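Local coordinates for uncharacterized hypothetical protein (Bacteroides uniformis, PDB 4EIU) that is of unknown function but belongs to the DUF3823 family, with an N-terminal domain of the transthyretin clan and a second beta-rich region after it, at residues Pro8-Trp13 with Ile66-Tyr71; Thr163-Phe168 with Ile188-Lys193. One frame throughout, in Å; residues are numbered along the deposited sequence.

Contact 1: residues Pro8-Trp13 with Ile66-Tyr71; sequences PSETIW and IFKGEY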
loop_
_atom_site.group_PDB
_atom_site.type_symbol
_atom_site.label_atom_id
_atom_site.label_comp_id
_atom_site.label_asym_id
_atom_site.label_seq_id
_atom_site.Cartn_x
_atom_site.Cartn_y
_atom_site.Cartn_z
ATOM N N PRO A 8 -24.963 9.107 13.698
ATOM C CA PRO A 8 -23.516 9.302 13.878
ATOM C C PRO A 8 -22.995 10.451 12.992
ATOM O O PRO A 8 -23.115 10.396 11.765
ATOM C CB PRO A 8 -22.927 7.942 13.485
ATOM C CG PRO A 8 -23.933 7.340 12.569
ATOM C CD PRO A 8 -25.263 7.802 13.077
ATOM N N SER A 9 -22.441 11.486 13.619
ATOM C CA SER A 9 -22.225 12.761 12.949
ATOM C C SER A 9 -20.802 13.301 13.013
ATOM O O SER A 9 -20.564 14.362 12.491
ATOM C CB SER A 9 -23.190 13.804 13.525
ATOM O OG SER A 9 -24.416 13.195 13.857
ATOM N N GLU A 10 -19.845 12.576 13.600
ATOM C CA GLU A 10 -18.502 13.104 13.703
ATOM C C GLU A 10 -17.680 12.579 12.541
ATOM O O GLU A 10 -18.027 11.552 11.925
ATOM C CB GLU A 10 -17.855 12.720 15.051
ATOM C CG GLU A 10 -18.737 12.799 16.302
ATOM C CD GLU A 10 -19.590 14.029 16.386
ATOM O OE1 GLU A 10 -19.056 15.126 16.217
ATOM O OE2 GLU A 10 -20.796 13.897 16.634
ATOM N N THR A 11 -16.569 13.260 12.268
ATOM C CA THR A 11 -15.686 12.931 11.157
ATOM C C THR A 11 -14.255 12.680 11.608
ATOM O O THR A 11 -13.730 13.444 12.399
ATOM C CB THR A 11 -15.621 14.119 10.160
ATOM O OG1 THR A 11 -16.883 14.294 9.564
ATOM C CG2 THR A 11 -14.610 13.872 9.053
ATOM N N ILE A 12 -13.627 11.635 11.076
ATOM C CA ILE A 12 -12.185 11.465 11.159
ATOM C C ILE A 12 -11.590 11.593 9.764
ATOM O O ILE A 12 -12.104 11.026 8.798
ATOM C CB ILE A 12 -11.787 10.129 11.826
ATOM C CG1 ILE A 12 -10.265 10.042 12.016
ATOM C CG2 ILE A 12 -12.312 8.928 11.041
ATOM C CD1 ILE A 12 -9.806 8.847 12.829
ATOM N N TRP A 13 -10.501 12.353 9.687
ATOM C CA TRP A 13 -9.676 12.471 8.509
ATOM C C TRP A 13 -8.287 12.062 8.897
ATOM O O TRP A 13 -7.806 12.371 9.990
ATOM C CB TRP A 13 -9.709 13.878 7.955
ATOM C CG TRP A 13 -8.809 14.080 6.756
ATOM C CD1 TRP A 13 -9.167 14.025 5.417
ATOM C CD2 TRP A 13 -7.368 14.366 6.747
ATOM N NE1 TRP A 13 -8.083 14.204 4.620
ATOM C CE2 TRP A 13 -6.983 14.460 5.349
ATOM C CE3 TRP A 13 -6.392 14.578 7.737
ATOM C CZ2 TRP A 13 -5.677 14.736 4.958
ATOM C CZ3 TRP A 13 -5.093 14.857 7.326
ATOM C CH2 TRP A 13 -4.748 14.945 5.969
ATOM N N ILE A 66 -19.205 8.836 12.255
ATOM C CA ILE A 66 -18.603 8.322 13.515
ATOM C C ILE A 66 -19.453 8.773 14.708
ATOM O O ILE A 66 -19.821 9.962 14.822
ATOM C CB ILE A 66 -17.143 8.787 13.740
ATOM C CG1 ILE A 66 -16.252 8.566 12.521
ATOM C CG2 ILE A 66 -16.528 8.066 14.956
ATOM C CD1 ILE A 66 -16.244 7.171 12.005
ATOM N N PHE A 67 -19.857 7.834 15.563
ATOM C CA PHE A 67 -20.498 8.223 16.844
ATOM C C PHE A 67 -19.472 8.881 17.762
ATOM O O PHE A 67 -18.380 8.320 17.949
ATOM C CB PHE A 67 -21.027 7.014 17.589
ATOM C CG PHE A 67 -22.233 6.381 16.972
ATOM C CD1 PHE A 67 -23.485 6.990 17.067
ATOM C CD2 PHE A 67 -22.147 5.106 16.397
ATOM C CE1 PHE A 67 -24.610 6.382 16.528
ATOM C CE2 PHE A 67 -23.280 4.492 15.860
ATOM C CZ PHE A 67 -24.507 5.129 15.932
ATOM N N LYS A 68 -19.823 10.017 18.365
ATOM C CA LYS A 68 -18.889 10.774 19.225
ATOM C C LYS A 68 -18.422 9.842 20.322
ATOM O O LYS A 68 -19.244 9.157 20.921
ATOM C CB LYS A 68 -19.569 12.013 19.830
ATOM C CG LYS A 68 -18.679 12.933 20.675
ATOM C CD LYS A 68 -19.442 14.166 21.174
ATOM C CE LYS A 68 -19.008 14.615 22.575
ATOM N NZ LYS A 68 -17.612 15.149 22.626
ATOM N N GLY A 69 -17.110 9.776 20.538
ATOM C CA GLY A 69 -16.567 9.044 21.670
ATOM C C GLY A 69 -15.081 8.835 21.526
ATOM O O GLY A 69 -14.447 9.510 20.744
ATOM N N GLU A 70 -14.546 7.900 22.305
ATOM C CA GLU A 70 -13.128 7.589 22.321
ATOM C C GLU A 70 -12.873 6.337 21.511
ATOM O O GLU A 70 -13.550 5.319 21.693
ATOM C CB GLU A 70 -12.649 7.329 23.762
ATOM C CG GLU A 70 -12.806 8.508 24.711
ATOM C CD GLU A 70 -11.606 9.450 24.722
ATOM O OE1 GLU A 70 -10.501 9.055 24.261
ATOM O OE2 GLU A 70 -11.767 10.590 25.220
ATOM N N TYR A 71 -11.844 6.391 20.685
ATOM C CA TYR A 71 -11.606 5.353 19.691
ATOM C C TYR A 71 -10.155 4.949 19.657
ATOM O O TYR A 71 -9.265 5.784 19.860
ATOM C CB TYR A 71 -12.008 5.849 18.288
ATOM C CG TYR A 71 -13.515 5.863 18.071
ATOM C CD1 TYR A 71 -14.271 6.946 18.447
ATOM C CD2 TYR A 71 -14.172 4.757 17.518
ATOM C CE1 TYR A 71 -15.653 6.958 18.259
ATOM C CE2 TYR A 71 -15.553 4.765 17.323
ATOM C CZ TYR A 71 -16.278 5.862 17.700
ATOM O OH TYR A 71 -17.641 5.864 17.540
HETATM O O HOH W 1 -22.187 11.348 16.952
#

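Contact 2: residues Thr163-Phe168 with Ile188-Lys193; sequences TDIQFF and INYEGK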
loop_
_atom_site.group_PDB
_atom_site.type_symbol
_atom_site.label_atom_id
_atom_site.label_comp_id
_atom_site.label_asym_id
_atom_site.label_seq_id
_atom_site.Cartn_x
_atom_site.Cartn_y
_atom_site.Cartn_z
ATOM N N THR A 163 8.837 -9.893 -4.829
ATOM C CA THR A 163 8.247 -11.028 -5.563
ATOM C C THR A 163 7.796 -10.644 -6.961
ATOM O O THR A 163 7.717 -11.500 -7.839
ATOM C CB THR A 163 7.059 -11.659 -4.772
ATOM O OG1 THR A 163 6.004 -10.690 -4.580
ATOM C CG2 THR A 163 7.530 -12.158 -3.366
ATOM N N ASP A 164 7.470 -9.372 -7.186
ATOM C CA ASP A 164 6.932 -8.958 -8.483
ATOM C C ASP A 164 6.878 -7.455 -8.655
ATOM O O ASP A 164 6.883 -6.735 -7.667
ATOM C CB ASP A 164 5.526 -9.556 -8.733
ATOM C CG ASP A 164 4.502 -9.170 -7.670
ATOM O OD1 ASP A 164 4.438 -9.867 -6.648
ATOM O OD2 ASP A 164 3.732 -8.208 -7.896
ATOM N N ILE A 165 6.854 -7.015 -9.922
ATOM C CA ILE A 165 6.489 -5.663 -10.306
ATOM C C ILE A 165 5.240 -5.747 -11.169
ATOM O O ILE A 165 5.131 -6.613 -12.035
ATOM C CB ILE A 165 7.571 -4.951 -11.138
ATOM C CG1 ILE A 165 8.771 -4.599 -10.255
ATOM C CG2 ILE A 165 6.996 -3.682 -11.798
ATOM C CD1 ILE A 165 10.016 -4.187 -11.027
ATOM N N GLN A 166 4.304 -4.831 -10.951
ATOM C CA GLN A 166 3.099 -4.758 -11.784
ATOM C C GLN A 166 3.144 -3.466 -12.547
ATOM O O GLN A 166 3.588 -2.448 -11.998
ATOM C CB GLN A 166 1.838 -4.760 -10.912
ATOM C CG GLN A 166 1.733 -5.949 -9.969
ATOM C CD GLN A 166 1.608 -7.251 -10.711
ATOM O OE1 GLN A 166 0.834 -7.346 -11.669
ATOM N NE2 GLN A 166 2.361 -8.273 -10.278
ATOM N N PHE A 167 2.673 -3.516 -13.797
ATOM C CA PHE A 167 2.428 -2.348 -14.609
ATOM C C PHE A 167 0.927 -2.346 -14.899
ATOM O O PHE A 167 0.449 -3.042 -15.793
ATOM C CB PHE A 167 3.294 -2.431 -15.861
ATOM C CG PHE A 167 3.265 -1.220 -16.737
ATOM C CD1 PHE A 167 3.464 0.045 -16.228
ATOM C CD2 PHE A 167 3.114 -1.365 -18.114
ATOM C CE1 PHE A 167 3.483 1.147 -17.063
ATOM C CE2 PHE A 167 3.130 -0.267 -18.947
ATOM C CZ PHE A 167 3.301 0.994 -18.418
ATOM N N PHE A 168 0.182 -1.630 -14.050
ATOM C CA PHE A 168 -1.259 -1.549 -14.156
ATOM C C PHE A 168 -1.609 -0.519 -15.223
ATOM O O PHE A 168 -1.047 0.574 -15.261
ATOM C CB PHE A 168 -1.905 -1.165 -12.824
ATOM C CG PHE A 168 -1.778 -2.215 -11.746
ATOM C CD1 PHE A 168 -2.327 -3.483 -11.915
ATOM C CD2 PHE A 168 -1.160 -1.917 -10.532
ATOM C CE1 PHE A 168 -2.232 -4.439 -10.904
ATOM C CE2 PHE A 168 -1.054 -2.870 -9.523
ATOM C CZ PHE A 168 -1.606 -4.123 -9.697
ATOM N N ILE A 188 6.061 -8.555 -13.961
ATOM C CA ILE A 188 7.247 -9.399 -13.965
ATOM C C ILE A 188 7.294 -10.038 -12.596
ATOM O O ILE A 188 7.184 -9.325 -11.595
ATOM C CB ILE A 188 8.562 -8.621 -14.179
ATOM C CG1 ILE A 188 8.502 -7.737 -15.438
ATOM C CG2 ILE A 188 9.718 -9.607 -14.330
ATOM C CD1 ILE A 188 9.559 -6.648 -15.465
ATOM N N ASN A 189 7.429 -11.362 -12.552
ATOM C CA ASN A 189 7.584 -12.115 -11.315
ATOM C C ASN A 189 9.043 -12.465 -11.107
ATOM O O ASN A 189 9.733 -12.733 -12.061
ATOM C CB ASN A 189 6.806 -13.427 -11.379
ATOM C CG ASN A 189 5.332 -13.214 -11.564
ATOM O OD1 ASN A 189 4.738 -12.465 -10.850
ATOM N ND2 ASN A 189 4.740 -13.877 -12.550
ATOM N N TYR A 190 9.499 -12.470 -9.850
ATOM C CA TYR A 190 10.896 -12.773 -9.505
ATOM C C TYR A 190 10.923 -13.935 -8.521
ATOM O O TYR A 190 10.209 -13.927 -7.527
ATOM C CB TYR A 190 11.559 -11.536 -8.886
ATOM C CG TYR A 190 11.610 -10.385 -9.853
ATOM C CD1 TYR A 190 12.598 -10.321 -10.834
ATOM C CD2 TYR A 190 10.648 -9.400 -9.842
ATOM C CE1 TYR A 190 12.637 -9.282 -11.763
ATOM C CE2 TYR A 190 10.685 -8.354 -10.757
ATOM C CZ TYR A 190 11.675 -8.288 -11.697
ATOM O OH TYR A 190 11.669 -7.237 -12.568
ATOM N N GLU A 191 11.743 -14.933 -8.797
ATOM C CA GLU A 191 11.783 -16.123 -7.954
ATOM C C GLU A 191 12.749 -15.888 -6.788
ATOM O O GLU A 191 13.819 -15.285 -6.961
ATOM C CB GLU A 191 12.191 -17.343 -8.773
ATOM C CG GLU A 191 11.867 -18.658 -8.071
ATOM C CD GLU A 191 12.742 -19.807 -8.526
ATOM O OE1 GLU A 191 13.099 -19.848 -9.718
ATOM O OE2 GLU A 191 13.084 -20.665 -7.683
ATOM N N GLY A 192 12.384 -16.346 -5.595
ATOM C CA GLY A 192 13.334 -16.309 -4.482
ATOM C C GLY A 192 13.813 -14.880 -4.288
ATOM O O GLY A 192 13.000 -13.938 -4.345
ATOM N N LYS A 193 15.120 -14.706 -4.076
ATOM C CA LYS A 193 15.686 -13.359 -3.878
ATOM C C LYS A 193 16.292 -12.703 -5.114
ATOM O O LYS A 193 17.083 -11.785 -4.972
ATOM C CB LYS A 193 16.703 -13.342 -2.716
ATOM C CG LYS A 193 18.070 -13.955 -2.933
ATOM C CD LYS A 193 18.849 -13.964 -1.612
ATOM C CE LYS A 193 19.869 -15.107 -1.559
ATOM N NZ LYS A 193 21.057 -14.953 -2.444
HETATM O O HOH W 2 2.516 -11.105 -11.097
#

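Contact 1: residues Pro8-Trp13 with Ile66-Tyr71
Glu10 CG (chi1 -41°) and Phe67 CG (chi1 -71°) both lie beside their own backbone N, anti to the carbonyl carbon; this carries Glu10 CG over Ile66 O toward Lys68 and sets the Phe67 ring face against Pro8. Pro8 CB sits 3.7 Å from the centroid of the Phe67 ring, nearly on its normal, a CH-pi contact over the face. The backbones pair as antiparallel strands at one hydrogen-bonded pair: Glu10 N gives to Ile66 O at 2.9 Å, and Ile66 N returns a bond to Glu10 O at 3.0 Å. Opposite Ile66 the first strand puts two residues, Ser9 and Glu10, a classic beta bulge. Further along Glu10, CG packs on Lys68 CA at 3.6 Å, and a water donates a hydrogen bond to Glu10 OE2 and accepts one from Lys68 N at 3.1 Å. Glu10 OE1 takes the N-H of Gly103, while Lys68 NZ salt-bridges Glu100. An alanine in place of Glu10 is likely to leave Gly103 N and the water without their carboxylate partner and to remove the packing on Lys68 CA. The carboxylate thus reaches Gly103 directly and the Lys68 backbone through water, linking strand 10-18 to the loop before strand 69-76.

Contact 2: residues Thr163-Phe168 with Ile188-Lys193
An antiparallel strand pairing forms this contact: edge strand 186-189 lies against strand 162-170 in a four-stranded sheet, and runs on into the loop that starts at Tyr190. Ile165 and Ile188 make the hydrogen-bonded pair, with Ile165 N to Ile188 O and Ile188 N to Ile165 O both at 2.9 Å. The next step, Asp164 with Asn189, is a non-hydrogen-bonded pair, where Asp164 CA comes within 3.1 Å of Ile188 O in a CA-H...O contact. Tyr190 N then bonds to Thr163 O, approaching 46° above the carbonyl plane, and so extends the pairing past the end of the strand. On the face of Ile165 and Ile188, the Tyr190 phenol lies across the Ile165 side chain, its OH 3.8 Å from Ile165 CD1, and Val203 touches all three residues. On the face of Asp164 and Asn189 the contact is polar. Asp164 chi1, at 58°, turns the carboxylate away from Asn189; OD1 receives Thr163 OG1 and salt-bridges Arg224, while OD2 accepts from Trp238 NE1 and from Gln166 NE2 at 2.7 Å, the latter from above the carboxylate plane. A water bridges the strands here, accepting from Gln166 NE2 and donating to Asn189 OD1 at 2.6 Å.

From the N terminus, the chain enters contact 1 almost at once: Pro8-Trp13 starts strand 10-18, and Ile66-Tyr71 returns to it after a 52-residue excursion that includes strands 35-40 and 60-63. The pairing joins the start of strand 10-18, the central strand of the three-stranded mixed sheet, to the approach to strand 69-76 of the five-stranded sheet, within the DUF3823 N-terminal domain. Contact 2 opens much later and closes a shorter loop of 19 residues between strands 162-170 and 186-189 of the four-stranded sheet. The two loops lie in series, neither nested nor crossed, on opposite sides of the chain's centre, with contact centres about 40 Å apart and nearest atoms about 23 Å apart.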